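Long-range contacts in probable fatty acyl-CoA transferase Rv3272 (Mycobacterium tuberculosis, PDB 5YIY), which binds fatty acyl-CoAs of varying chain length, palmitoyl-CoA most tightly, and probably acts in fatty acid metabolism as a family III CoA transferase: residues A[7-12]-A[370-375]; A[39-44]-A[78-83]; A[130-135]-A[204-209]; A[278-283]-A[307-312]. The protein carries 1 engineered substitution. One frame throughout, in Å; residues are numbered along the deposited sequence.

Contact 1 (A[7-12]-A[370-375])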
loop_
_atom_site.group_PDB
_atom_site.type_symbol
_atom_site.label_atom_id
_atom_site.label_comp_id
_atom_site.label_asym_id
_atom_site.label_seq_id
_atom_site.Cartn_x
_atom_site.Cartn_y
_atom_site.Cartn_z
ATOM N N ALA A 7 4.292 7.911 26.278
ATOM C CA ALA A 7 4.739 6.608 25.872
ATOM C C ALA A 7 4.290 6.213 24.472
ATOM O O ALA A 7 3.294 6.674 23.985
ATOM C CB ALA A 7 4.259 5.589 26.868
ATOM N N LYS A 8 5.066 5.368 23.826
ATOM C CA LYS A 8 4.770 4.890 22.504
ATOM C C LYS A 8 4.772 3.378 22.517
ATOM O O LYS A 8 5.442 2.764 23.292
ATOM C CB LYS A 8 5.777 5.408 21.513
ATOM C CG LYS A 8 5.732 6.893 21.284
ATOM C CD LYS A 8 6.487 7.245 20.026
ATOM C CE LYS A 8 6.492 8.729 19.772
ATOM N NZ LYS A 8 7.307 9.059 18.592
ATOM N N PRO A 9 4.074 2.780 21.581
ATOM C CA PRO A 9 3.865 1.350 21.561
ATOM C C PRO A 9 5.100 0.519 21.561
ATOM O O PRO A 9 5.053 -0.557 22.074
ATOM C CB PRO A 9 3.118 1.161 20.269
ATOM C CG PRO A 9 2.314 2.378 20.158
ATOM C CD PRO A 9 3.213 3.459 20.614
ATOM N N LEU A 10 6.163 0.966 20.943
ATOM C CA LEU A 10 7.379 0.187 20.883
ATOM C C LEU A 10 8.516 0.648 21.764
ATOM O O LEU A 10 9.626 0.288 21.532
ATOM C CB LEU A 10 7.846 0.056 19.453
ATOM C CG LEU A 10 6.732 -0.340 18.519
ATOM C CD1 LEU A 10 7.225 -0.545 17.120
ATOM C CD2 LEU A 10 5.984 -1.548 19.011
ATOM N N ASP A 11 8.247 1.468 22.755
ATOM C CA ASP A 11 9.309 1.926 23.627
ATOM C C ASP A 11 9.953 0.738 24.313
ATOM O O ASP A 11 9.308 -0.031 24.958
ATOM C CB ASP A 11 8.733 2.834 24.700
ATOM C CG ASP A 11 8.542 4.237 24.245
ATOM O OD1 ASP A 11 9.208 4.685 23.311
ATOM O OD2 ASP A 11 7.721 4.911 24.863
ATOM N N GLY A 12 11.266 0.676 24.239
ATOM C CA GLY A 12 12.053 -0.394 24.802
ATOM C C GLY A 12 12.417 -1.544 23.902
ATOM O O GLY A 12 13.218 -2.377 24.270
ATOM N N ALA A 370 -4.032 9.341 18.672
ATOM C CA ALA A 370 -4.396 10.457 19.541
ATOM C C ALA A 370 -3.477 10.583 20.755
ATOM O O ALA A 370 -3.171 11.700 21.187
ATOM C CB ALA A 370 -5.850 10.316 19.991
ATOM N N SER A 371 -3.041 9.459 21.324
ATOM C CA SER A 371 -2.323 9.462 22.593
ATOM C C SER A 371 -0.830 9.731 22.442
ATOM O O SER A 371 -0.147 9.943 23.451
ATOM C CB SER A 371 -2.518 8.125 23.315
ATOM O OG SER A 371 -1.622 7.147 22.817
ATOM N N PHE A 372 -0.308 9.718 21.222
ATOM C CA PHE A 372 1.091 10.044 20.979
ATOM C C PHE A 372 1.221 10.548 19.547
ATOM O O PHE A 372 0.255 10.558 18.782
ATOM C CB PHE A 372 1.998 8.837 21.235
ATOM C CG PHE A 372 1.811 7.719 20.253
ATOM C CD1 PHE A 372 0.790 6.798 20.410
ATOM C CD2 PHE A 372 2.659 7.593 19.165
ATOM C CE1 PHE A 372 0.619 5.772 19.501
ATOM C CE2 PHE A 372 2.492 6.569 18.255
ATOM C CZ PHE A 372 1.472 5.658 18.423
ATOM N N ARG A 373 2.440 10.946 19.186
ATOM C CA ARG A 373 2.750 11.581 17.907
ATOM C C ARG A 373 3.667 10.649 17.123
ATOM O O ARG A 373 4.837 10.481 17.481
ATOM C CB ARG A 373 3.415 12.934 18.152
ATOM C CG ARG A 373 3.414 13.924 17.016
ATOM C CD ARG A 373 3.941 15.233 17.572
ATOM N NE ARG A 373 4.087 16.263 16.556
ATOM C CZ ARG A 373 3.092 17.035 16.141
ATOM N NH1 ARG A 373 1.876 16.881 16.654
ATOM N NH2 ARG A 373 3.312 17.957 15.215
ATOM N N ALA A 374 3.138 10.037 16.059
ATOM C CA ALA A 374 3.885 9.048 15.279
ATOM C C ALA A 374 4.792 9.766 14.281
ATOM O O ALA A 374 4.673 9.645 13.062
ATOM C CB ALA A 374 2.939 8.079 14.578
ATOM N N VAL A 375 5.730 10.517 14.843
ATOM C CA VAL A 375 6.647 11.343 14.069
ATOM C C VAL A 375 7.960 11.445 14.829
ATOM O O VAL A 375 7.977 11.521 16.062
ATOM C CB VAL A 375 6.043 12.740 13.794
ATOM C CG1 VAL A 375 7.062 13.846 14.069
ATOM C CG2 VAL A 375 5.533 12.825 12.363
HETATM O O HOH W 1 0.581 7.666 24.653
#

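Contact 2 (A[39-44]-A[78-83])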
loop_
_atom_site.group_PDB
_atom_site.type_symbol
_atom_site.label_atom_id
_atom_site.label_comp_id
_atom_site.label_asym_id
_atom_site.label_seq_id
_atom_site.Cartn_x
_atom_site.Cartn_y
_atom_site.Cartn_z
ATOM N N ILE A 39 18.391 0.042 14.622
ATOM C CA ILE A 39 19.800 0.171 14.275
ATOM C C ILE A 39 20.065 -0.332 12.862
ATOM O O ILE A 39 19.848 -1.505 12.559
ATOM C CB ILE A 39 20.696 -0.606 15.255
ATOM C CG1 ILE A 39 20.426 -0.163 16.694
ATOM C CG2 ILE A 39 22.162 -0.418 14.898
ATOM C CD1 ILE A 39 20.960 -1.122 17.733
ATOM N N LYS A 40 20.533 0.562 11.999
ATOM C CA LYS A 40 20.891 0.188 10.639
ATOM C C LYS A 40 22.210 -0.571 10.609
ATOM O O LYS A 40 23.171 -0.194 11.280
ATOM C CB LYS A 40 20.989 1.423 9.744
ATOM C CG LYS A 40 19.660 2.068 9.411
ATOM C CD LYS A 40 19.862 3.279 8.517
ATOM C CE LYS A 40 20.250 2.861 7.108
ATOM N NZ LYS A 40 19.199 2.020 6.466
ATOM N N VAL A 41 22.250 -1.643 9.826
ATOM C CA VAL A 41 23.493 -2.357 9.574
ATOM C C VAL A 41 23.888 -2.137 8.122
ATOM O O VAL A 41 23.232 -2.636 7.207
ATOM C CB VAL A 41 23.366 -3.861 9.864
ATOM C CG1 VAL A 41 24.671 -4.569 9.534
ATOM C CG2 VAL A 41 22.984 -4.088 11.318
ATOM N N GLU A 42 24.962 -1.384 7.914
ATOM C CA GLU A 42 25.348 -0.969 6.573
ATOM C C GLU A 42 26.732 -1.473 6.188
ATOM O O GLU A 42 27.540 -1.833 7.044
ATOM C CB GLU A 42 25.304 0.556 6.464
ATOM C CG GLU A 42 24.069 1.185 7.090
ATOM C CD GLU A 42 23.977 2.677 6.836
ATOM O OE1 GLU A 42 23.626 3.421 7.776
ATOM O OE2 GLU A 42 24.250 3.104 5.696
ATOM N N ALA A 43 26.995 -1.488 4.886
ATOM C CA ALA A 43 28.302 -1.854 4.361
ATOM C C ALA A 43 29.255 -0.674 4.526
ATOM O O ALA A 43 28.803 0.455 4.720
ATOM C CB ALA A 43 28.188 -2.267 2.896
ATOM N N PRO A 44 30.576 -0.930 4.478
ATOM C CA PRO A 44 31.542 0.169 4.581
ATOM C C PRO A 44 31.285 1.261 3.546
ATOM O O PRO A 44 31.101 0.964 2.365
ATOM C CB PRO A 44 32.882 -0.524 4.330
ATOM C CG PRO A 44 32.665 -1.908 4.827
ATOM C CD PRO A 44 31.245 -2.243 4.459
ATOM N N VAL A 78 29.798 -2.114 8.796
ATOM C CA VAL A 78 30.401 -3.426 8.992
ATOM C C VAL A 78 30.493 -4.213 7.676
ATOM O O VAL A 78 29.676 -4.027 6.773
ATOM C CB VAL A 78 29.596 -4.228 10.048
ATOM C CG1 VAL A 78 28.347 -4.849 9.434
ATOM C CG2 VAL A 78 30.464 -5.276 10.704
ATOM N N ASP A 79 31.503 -5.073 7.566
ATOM C CA ASP A 79 31.693 -5.890 6.366
ATOM C C ASP A 79 31.289 -7.339 6.622
ATOM O O ASP A 79 32.113 -8.160 7.024
ATOM C CB ASP A 79 33.147 -5.827 5.891
ATOM C CG ASP A 79 33.393 -6.663 4.646
ATOM O OD1 ASP A 79 32.444 -6.852 3.855
ATOM O OD2 ASP A 79 34.537 -7.130 4.457
ATOM N N LEU A 80 30.023 -7.646 6.351
ATOM C CA LEU A 80 29.409 -8.924 6.720
ATOM C C LEU A 80 30.114 -10.178 6.197
ATOM O O LEU A 80 29.795 -11.289 6.621
ATOM C CB LEU A 80 27.953 -8.941 6.248
ATOM C CG LEU A 80 27.015 -7.952 6.939
ATOM C CD1 LEU A 80 25.647 -7.955 6.275
ATOM C CD2 LEU A 80 26.895 -8.281 8.418
ATOM N N THR A 81 31.062 -10.011 5.281
ATOM C CA THR A 81 31.787 -11.154 4.735
ATOM C C THR A 81 32.843 -11.670 5.711
ATOM O O THR A 81 33.179 -12.853 5.704
ATOM C CB THR A 81 32.468 -10.807 3.399
ATOM O OG1 THR A 81 33.495 -9.832 3.618
ATOM C CG2 THR A 81 31.452 -10.258 2.408
ATOM N N THR A 82 33.358 -10.778 6.551
ATOM C CA THR A 82 34.404 -11.142 7.503
ATOM C C THR A 82 33.828 -11.846 8.729
ATOM O O THR A 82 32.669 -11.639 9.090
ATOM C CB THR A 82 35.207 -9.909 7.959
ATOM O OG1 THR A 82 34.352 -9.017 8.682
ATOM C CG2 THR A 82 35.792 -9.182 6.758
ATOM N N GLU A 83 34.649 -12.677 9.366
ATOM C CA GLU A 83 34.216 -13.460 10.520
ATOM C C GLU A 83 34.007 -12.582 11.751
ATOM O O GLU A 83 33.129 -12.850 12.571
ATOM C CB GLU A 83 35.234 -14.562 10.827
ATOM C CG GLU A 83 34.777 -15.564 11.879
ATOM C CD GLU A 83 33.667 -16.473 11.385
ATOM O OE1 GLU A 83 33.472 -16.568 10.154
ATOM O OE2 GLU A 83 32.987 -17.095 12.228
#

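Contact 3 (A[130-135]-A[204-209])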
loop_
_atom_site.group_PDB
_atom_site.type_symbol
_atom_site.label_atom_id
_atom_site.label_comp_id
_atom_site.label_asym_id
_atom_site.label_seq_id
_atom_site.Cartn_x
_atom_site.Cartn_y
_atom_site.Cartn_z
ATOM N N LEU A 130 12.020 -9.616 3.988
ATOM C CA LEU A 130 11.336 -8.974 2.873
ATOM C C LEU A 130 12.077 -9.257 1.573
ATOM O O LEU A 130 13.241 -8.894 1.423
ATOM C CB LEU A 130 11.221 -7.466 3.105
ATOM C CG LEU A 130 10.637 -6.627 1.967
ATOM C CD1 LEU A 130 9.157 -6.909 1.778
ATOM C CD2 LEU A 130 10.866 -5.152 2.237
ATOM N N THR A 131 11.402 -9.910 0.635
ATOM C CA THR A 131 12.021 -10.245 -0.641
ATOM C C THR A 131 11.176 -9.737 -1.801
ATOM O O THR A 131 10.031 -9.326 -1.616
ATOM C CB THR A 131 12.225 -11.764 -0.794
ATOM O OG1 THR A 131 10.956 -12.422 -0.759
ATOM C CG2 THR A 131 13.100 -12.304 0.328
ATOM N N ALA A 132 11.755 -9.760 -2.995
ATOM C CA ALA A 132 11.057 -9.313 -4.191
ATOM C C ALA A 132 9.956 -10.280 -4.615
ATOM O O ALA A 132 8.834 -9.863 -4.903
ATOM C CB ALA A 132 12.044 -9.116 -5.326
ATOM N N TYR A 133 10.273 -11.571 -4.646
ATOM C CA TYR A 133 9.356 -12.557 -5.211
ATOM C C TYR A 133 9.000 -13.697 -4.255
ATOM O O TYR A 133 8.283 -14.624 -4.632
ATOM C CB TYR A 133 9.944 -13.125 -6.502
ATOM C CG TYR A 133 10.227 -12.069 -7.549
ATOM C CD1 TYR A 133 9.197 -11.510 -8.293
ATOM C CD2 TYR A 133 11.523 -11.632 -7.791
ATOM C CE1 TYR A 133 9.447 -10.544 -9.249
ATOM C CE2 TYR A 133 11.784 -10.665 -8.747
ATOM C CZ TYR A 133 10.741 -10.125 -9.473
ATOM O OH TYR A 133 10.992 -9.164 -10.425
ATOM N N GLY A 134 9.498 -13.631 -3.024
ATOM C CA GLY A 134 9.105 -14.584 -1.999
ATOM C C GLY A 134 10.152 -15.614 -1.627
ATOM O O GLY A 134 10.245 -16.019 -0.468
ATOM N N GLY A 135 10.948 -16.036 -2.605
ATOM C CA GLY A 135 11.970 -17.042 -2.377
ATOM C C GLY A 135 11.414 -18.371 -1.900
ATOM O O GLY A 135 12.031 -19.052 -1.082
ATOM N N VAL A 204 7.419 -11.295 3.943
ATOM C CA VAL A 204 6.632 -10.452 3.053
ATOM C C VAL A 204 7.311 -10.326 1.695
ATOM O O VAL A 204 8.485 -9.972 1.609
ATOM C CB VAL A 204 6.417 -9.044 3.645
ATOM C CG1 VAL A 204 5.748 -8.133 2.629
ATOM C CG2 VAL A 204 5.595 -9.122 4.922
ATOM N N ALA A 205 6.573 -10.644 0.638
ATOM C CA ALA A 205 7.085 -10.512 -0.720
ATOM C C ALA A 205 6.443 -9.318 -1.414
ATOM O O ALA A 205 5.226 -9.142 -1.354
ATOM C CB ALA A 205 6.837 -11.786 -1.510
ATOM N N MET A 206 7.263 -8.493 -2.060
ATOM C CA MET A 206 6.755 -7.338 -2.792
ATOM C C MET A 206 5.809 -7.783 -3.902
ATOM O O MET A 206 4.837 -7.095 -4.214
ATOM C CB MET A 206 7.901 -6.506 -3.375
ATOM C CG MET A 206 8.789 -5.850 -2.329
ATOM S SD MET A 206 9.934 -4.647 -3.032
ATOM C CE MET A 206 10.817 -5.657 -4.215
ATOM N N TYR A 207 6.102 -8.938 -4.490
ATOM C CA TYR A 207 5.250 -9.516 -5.521
ATOM C C TYR A 207 3.871 -9.857 -4.963
ATOM O O TYR A 207 2.854 -9.594 -5.604
ATOM C CB TYR A 207 5.905 -10.766 -6.114
ATOM C CG TYR A 207 5.110 -11.418 -7.222
ATOM C CD1 TYR A 207 5.181 -10.945 -8.528
ATOM C CD2 TYR A 207 4.296 -12.515 -6.968
ATOM C CE1 TYR A 207 4.458 -11.541 -9.544
ATOM C CE2 TYR A 207 3.571 -13.118 -7.978
ATOM C CZ TYR A 207 3.655 -12.628 -9.264
ATOM O OH TYR A 207 2.936 -13.225 -10.274
ATOM N N ASP A 208 3.846 -10.432 -3.764
ATOM C CA ASP A 208 2.589 -10.788 -3.113
ATOM C C ASP A 208 1.768 -9.545 -2.789
ATOM O O ASP A 208 0.546 -9.538 -2.945
ATOM C CB ASP A 208 2.854 -11.590 -1.837
ATOM C CG ASP A 208 3.471 -12.946 -2.118
ATOM O OD1 ASP A 208 3.462 -13.373 -3.292
ATOM O OD2 ASP A 208 3.964 -13.585 -1.165
ATOM N N VAL A 209 2.449 -8.495 -2.339
ATOM C CA VAL A 209 1.794 -7.229 -2.038
ATOM C C VAL A 209 1.228 -6.611 -3.311
ATOM O O VAL A 209 0.089 -6.142 -3.333
ATOM C CB VAL A 209 2.764 -6.234 -1.369
ATOM C CG1 VAL A 209 2.100 -4.876 -1.193
ATOM C CG2 VAL A 209 3.241 -6.776 -0.032
HETATM O O HOH W 2 9.657 -13.144 1.440
#

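Contact 4 (A[278-283]-A[307-312])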
loop_
_atom_site.group_PDB
_atom_site.type_symbol
_atom_site.label_atom_id
_atom_site.label_comp_id
_atom_site.label_asym_id
_atom_site.label_seq_id
_atom_site.Cartn_x
_atom_site.Cartn_y
_atom_site.Cartn_z
ATOM N N ILE A 278 -26.517 17.999 -14.040
ATOM C CA ILE A 278 -26.006 18.260 -15.383
ATOM C C ILE A 278 -27.136 18.516 -16.375
ATOM O O ILE A 278 -26.892 18.724 -17.563
ATOM C CB ILE A 278 -25.146 17.092 -15.896
ATOM C CG1 ILE A 278 -25.999 15.832 -16.062
ATOM C CG2 ILE A 278 -23.973 16.842 -14.957
ATOM C CD1 ILE A 278 -25.194 14.573 -16.298
ATOM N N GLY A 279 -28.370 18.503 -15.882
ATOM C CA GLY A 279 -29.524 18.807 -16.708
ATOM C C GLY A 279 -29.909 17.699 -17.670
ATOM O O GLY A 279 -30.357 17.968 -18.784
ATOM N N ARG A 280 -29.736 16.452 -17.245
ATOM C CA ARG A 280 -30.097 15.306 -18.078
ATOM C C ARG A 280 -30.970 14.294 -17.336
ATOM O O ARG A 280 -30.508 13.200 -17.010
ATOM C CB ARG A 280 -28.840 14.612 -18.606
ATOM C CG ARG A 280 -27.954 15.491 -19.474
ATOM C CD ARG A 280 -28.600 15.764 -20.822
ATOM N NE ARG A 280 -29.053 14.536 -21.470
ATOM C CZ ARG A 280 -28.332 13.840 -22.343
ATOM N NH1 ARG A 280 -27.116 14.250 -22.677
ATOM N NH2 ARG A 280 -28.827 12.734 -22.881
ATOM N N PRO A 281 -32.237 14.653 -17.071
ATOM C CA PRO A 281 -33.169 13.754 -16.378
ATOM C C PRO A 281 -33.512 12.515 -17.202
ATOM O O PRO A 281 -33.908 11.493 -16.641
ATOM C CB PRO A 281 -34.417 14.626 -16.172
ATOM C CG PRO A 281 -33.959 16.035 -16.387
ATOM C CD PRO A 281 -32.868 15.940 -17.401
ATOM N N ASP A 282 -33.364 12.617 -18.519
ATOM C CA ASP A 282 -33.688 11.522 -19.429
ATOM C C ASP A 282 -32.835 10.278 -19.187
ATOM O O ASP A 282 -33.292 9.154 -19.395
ATOM C CB ASP A 282 -33.525 11.980 -20.880
ATOM C CG ASP A 282 -32.182 12.642 -21.133
ATOM O OD1 ASP A 282 -31.771 13.487 -20.310
ATOM O OD2 ASP A 282 -31.537 12.318 -22.152
ATOM N N LEU A 283 -31.598 10.487 -18.751
ATOM C CA LEU A 283 -30.655 9.393 -18.533
ATOM C C LEU A 283 -31.067 8.444 -17.407
ATOM O O LEU A 283 -30.706 7.267 -17.422
ATOM C CB LEU A 283 -29.262 9.953 -18.243
ATOM C CG LEU A 283 -28.561 10.683 -19.391
ATOM C CD1 LEU A 283 -27.140 11.057 -18.999
ATOM C CD2 LEU A 283 -28.569 9.838 -20.655
ATOM N N GLU A 307 -20.399 13.590 -21.370
ATOM C CA GLU A 307 -19.478 14.614 -21.854
ATOM C C GLU A 307 -20.189 15.658 -22.710
ATOM O O GLU A 307 -19.738 16.800 -22.809
ATOM C CB GLU A 307 -18.337 13.972 -22.643
ATOM C CG GLU A 307 -17.308 13.278 -21.766
ATOM C CD GLU A 307 -16.167 12.678 -22.560
ATOM O OE1 GLU A 307 -16.275 12.613 -23.803
ATOM O OE2 GLU A 307 -15.163 12.270 -21.940
ATOM N N LEU A 308 -21.296 15.262 -23.330
ATOM C CA LEU A 308 -22.125 16.199 -24.079
ATOM C C LEU A 308 -22.718 17.240 -23.134
ATOM O O LEU A 308 -22.793 18.424 -23.461
ATOM C CB LEU A 308 -23.235 15.461 -24.831
ATOM C CG LEU A 308 -24.237 16.325 -25.599
ATOM C CD1 LEU A 308 -23.569 16.996 -26.789
ATOM C CD2 LEU A 308 -25.431 15.496 -26.049
ATOM N N ALA A 309 -23.134 16.786 -21.956
ATOM C CA ALA A 309 -23.716 17.667 -20.950
ATOM C C ALA A 309 -22.643 18.484 -20.237
ATOM O O ALA A 309 -22.861 19.645 -19.890
ATOM C CB ALA A 309 -24.523 16.861 -19.943
ATOM N N LEU A 310 -21.484 17.870 -20.015
ATOM C CA LEU A 310 -20.386 18.525 -19.310
ATOM C C LEU A 310 -19.688 19.580 -20.167
ATOM O O LEU A 310 -18.832 20.317 -19.679
ATOM C CB LEU A 310 -19.368 17.488 -18.834
ATOM C CG LEU A 310 -19.838 16.534 -17.734
ATOM C CD1 LEU A 310 -18.818 15.432 -17.509
ATOM C CD2 LEU A 310 -20.104 17.294 -16.443
ATOM N N ALA A 311 -20.056 19.647 -21.442
ATOM C CA ALA A 311 -19.470 20.612 -22.366
ATOM C C ALA A 311 -19.875 22.045 -22.025
ATOM O O ALA A 311 -19.246 23.001 -22.477
ATOM C CB ALA A 311 -19.865 20.278 -23.796
ATOM N N SER A 312 -20.932 22.184 -21.231
ATOM C CA SER A 312 -21.461 23.494 -20.869
ATOM C C SER A 312 -20.514 24.298 -19.980
ATOM O O SER A 312 -20.389 25.512 -20.134
ATOM C CB SER A 312 -22.812 23.339 -20.165
ATOM O OG SER A 312 -23.779 22.771 -21.032
#

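Contact 1 (A[7-12]-A[370-375])
Pro-9 lies over one face of the Phe-372 ring, its CD 3.8 Å from the ring centroid and 22° off the normal, a CH-pi contact displaced toward the rim at CZ and CE1. Phe-372 carries CG between its backbone N and carbonyl carbon (chi1 68°), which swings the ring across to the proline. The Lys-8 chain runs at about a right angle to the phenylalanine side chain, and its CG passes 3.8 Å from Phe-372 CD2.

Polar contacts flank the ring. Extended beyond CG, Lys-8 reaches past it to place NZ 3.1 Å from Arg-373 O, a hydrogen bond whose donor lies 20° out of the carbonyl plane; NZ also bonds to Asp-33 O. Water 1 donates to both Ala-7 O and Ser-371 O, the latter at 2.7 Å. Within 7-12, a type I turn from Lys-8 to Asp-11 is braced by Lys-8 N, which meets Asp-11 OD2 at 2.9 Å from above the carboxylate plane.

The contact joins the loop entering strand 14-17 to the loop leaving strand 368-369. Leu-10 packs on helix 173-196, while His-192 of the second subunit meets the Phe-372 ring edge-to-face, placing the pair at the dimer interface.

Contact 2 (A[39-44]-A[78-83])
Val-78 overlaps Val-41 through a single branch of each side chain, CG1 to CG1 at 3.7 Å, the two crossing at a slant. With the Val-41 branch anti to its own backbone N (chi1 178°) and that of Val-78 between backbone N and carbonyl carbon (chi1 80°), the two CG1 methyls are turned to each other. Leu-80 adds a looser apolar contact, with CD2 4.5 Å from Val-41 CG1.

Beside these side chains the backbones are joined by one hydrogen bond. Val-78 N donates to Glu-42 O at 2.9 Å, approaching nearly along the C=O axis, with an N-H...O angle of 146°. A CA-H...O contact follows it, Ala-43 CA lying 3.5 Å from Val-78 O. The same carbonyl oxygen is approached by the Pro-44 ring, whose CD is 3.3 Å away, and Pro-44 CG rests more loosely against Asp-79 CB. Asp-79 O is gripped twice: the bond from Thr-82 N closes a type I turn from Asp-79 to Thr-82, and Thr-82 OG1 adds a second at 2.9 Å, leading into the helix that Thr-82 N-caps.

The contact continues the parallel pairing of strands 37-42 and 74-77 just beyond the end of the latter, an outermost strand of the sheet in this chain. Helix 83-93 packs against the valine pair, Met-89 on Val-41 and Ala-85 and Gln-88 on Val-78, while Glu-42 turns its carboxylate to Ser-75 and Arg-50.

Contact 3 (A[130-135]-A[204-209])
Leu-130 and Val-204 form the apolar centre, CD1 of the leucine lying 3.7 Å from CG1 of the valine. Leu-130 has CG anti to its backbone N (chi1 175°), and this directs CD1 across to the neighbouring strand. Met-206 extends the patch: its chain bends at chi3, bringing CE to 3.8 Å from Ala-132 CB. Farther out, Tyr-133 and Tyr-207 cross at about a right angle, with CD1 of Tyr-133 4.0 Å from CB of Tyr-207. Ala-205 CB packs against the backbone of Gly-134, 3.6 Å from its N.

These residues lie at the C-terminal ends of two neighbouring parallel strands, 126-131 and 201-205, in the Rossmann-fold domain. Leu-130 pairs with Val-204 and Thr-131 with Ala-205. Ala-205, the last residue of strand 201-205, is also the N-cap of helix 206-213. The Met-206 side chain lies about 5 Å from that of Ala-175, the engineered residue at the inferred nucleophile position.

Thr-131 N donates to Val-204 O in the carbonyl plane at 3.1 Å, and Met-206 N returns a bond to Thr-131 O at 2.9 Å. One residue on, Tyr-207 N bonds to Ala-132 O at 2.9 Å, so the first two amides of the helix are held by the end of strand 126-131 and the residue after it. Toward the second subunit, buried Asp-208 forms a salt bridge with Arg-364 of that chain.

Contact 4 (A[278-283]-A[307-312])
A Schellman motif closes helix 268-277, and the residues on either side of its glycine, Ile-278 and Arg-280, pack against residues 308-310 at helix 299-310. Ala-309 points its methyl between them, with CB 3.7 Å from Arg-280 CG. The same methyl touches Ile-278 at its carbonyl O and, at 4.1 Å from Ala-309 CB, at Ile-278 CB. Ile-278 also sends CG2 obliquely toward Leu-310 CD2, at 4.2 Å. Positive phi at Gly-279 (75°) turns the chain out of the helix between the two packing residues. No hydrogen bond joins the two segments. Leu-306, one turn before Leu-310, also touches Ile-278 and Leu-283.

Arg-280 is bent at both chi2 and chi3, folding its guanidinium back toward Asp-282. The salt bridge is side-on: NE of Arg-280 meets OD1 of Asp-282 at 3.1 Å and NH2 meets OD2 at 2.8 Å, each carboxylate oxygen using its syn lone pair close to the guanidinium plane. NH2 has a second acidic partner in Glu-305 of helix 299-310, which would help fix the guanidinium's rotation. Leu-308 crosses the arginine at about a right angle, with CD2 4.0 Å from Arg-280 NH1.

In the fold
Contact 1 joins loops 358 residues apart and encloses the other three along the chain. Contacts 2 and 3 reach the same six-stranded parallel sheet near its opposite edges, their centres 23 Å apart: 2 lies by outermost strand 74-77, 3 on outermost strand 201-205. Of the four, contact 3 approaches the inferred nucleophile position, now Ala-175; the others lie away from it. Contacts 1 and 3, with centres 29 Å apart, both meet the second subunit, so the dimer interface spans both. Contact 4 stands well apart, its centre 47 Å from that of contact 3 and 64 Å from that of contact 2, consistent with the separate small domain.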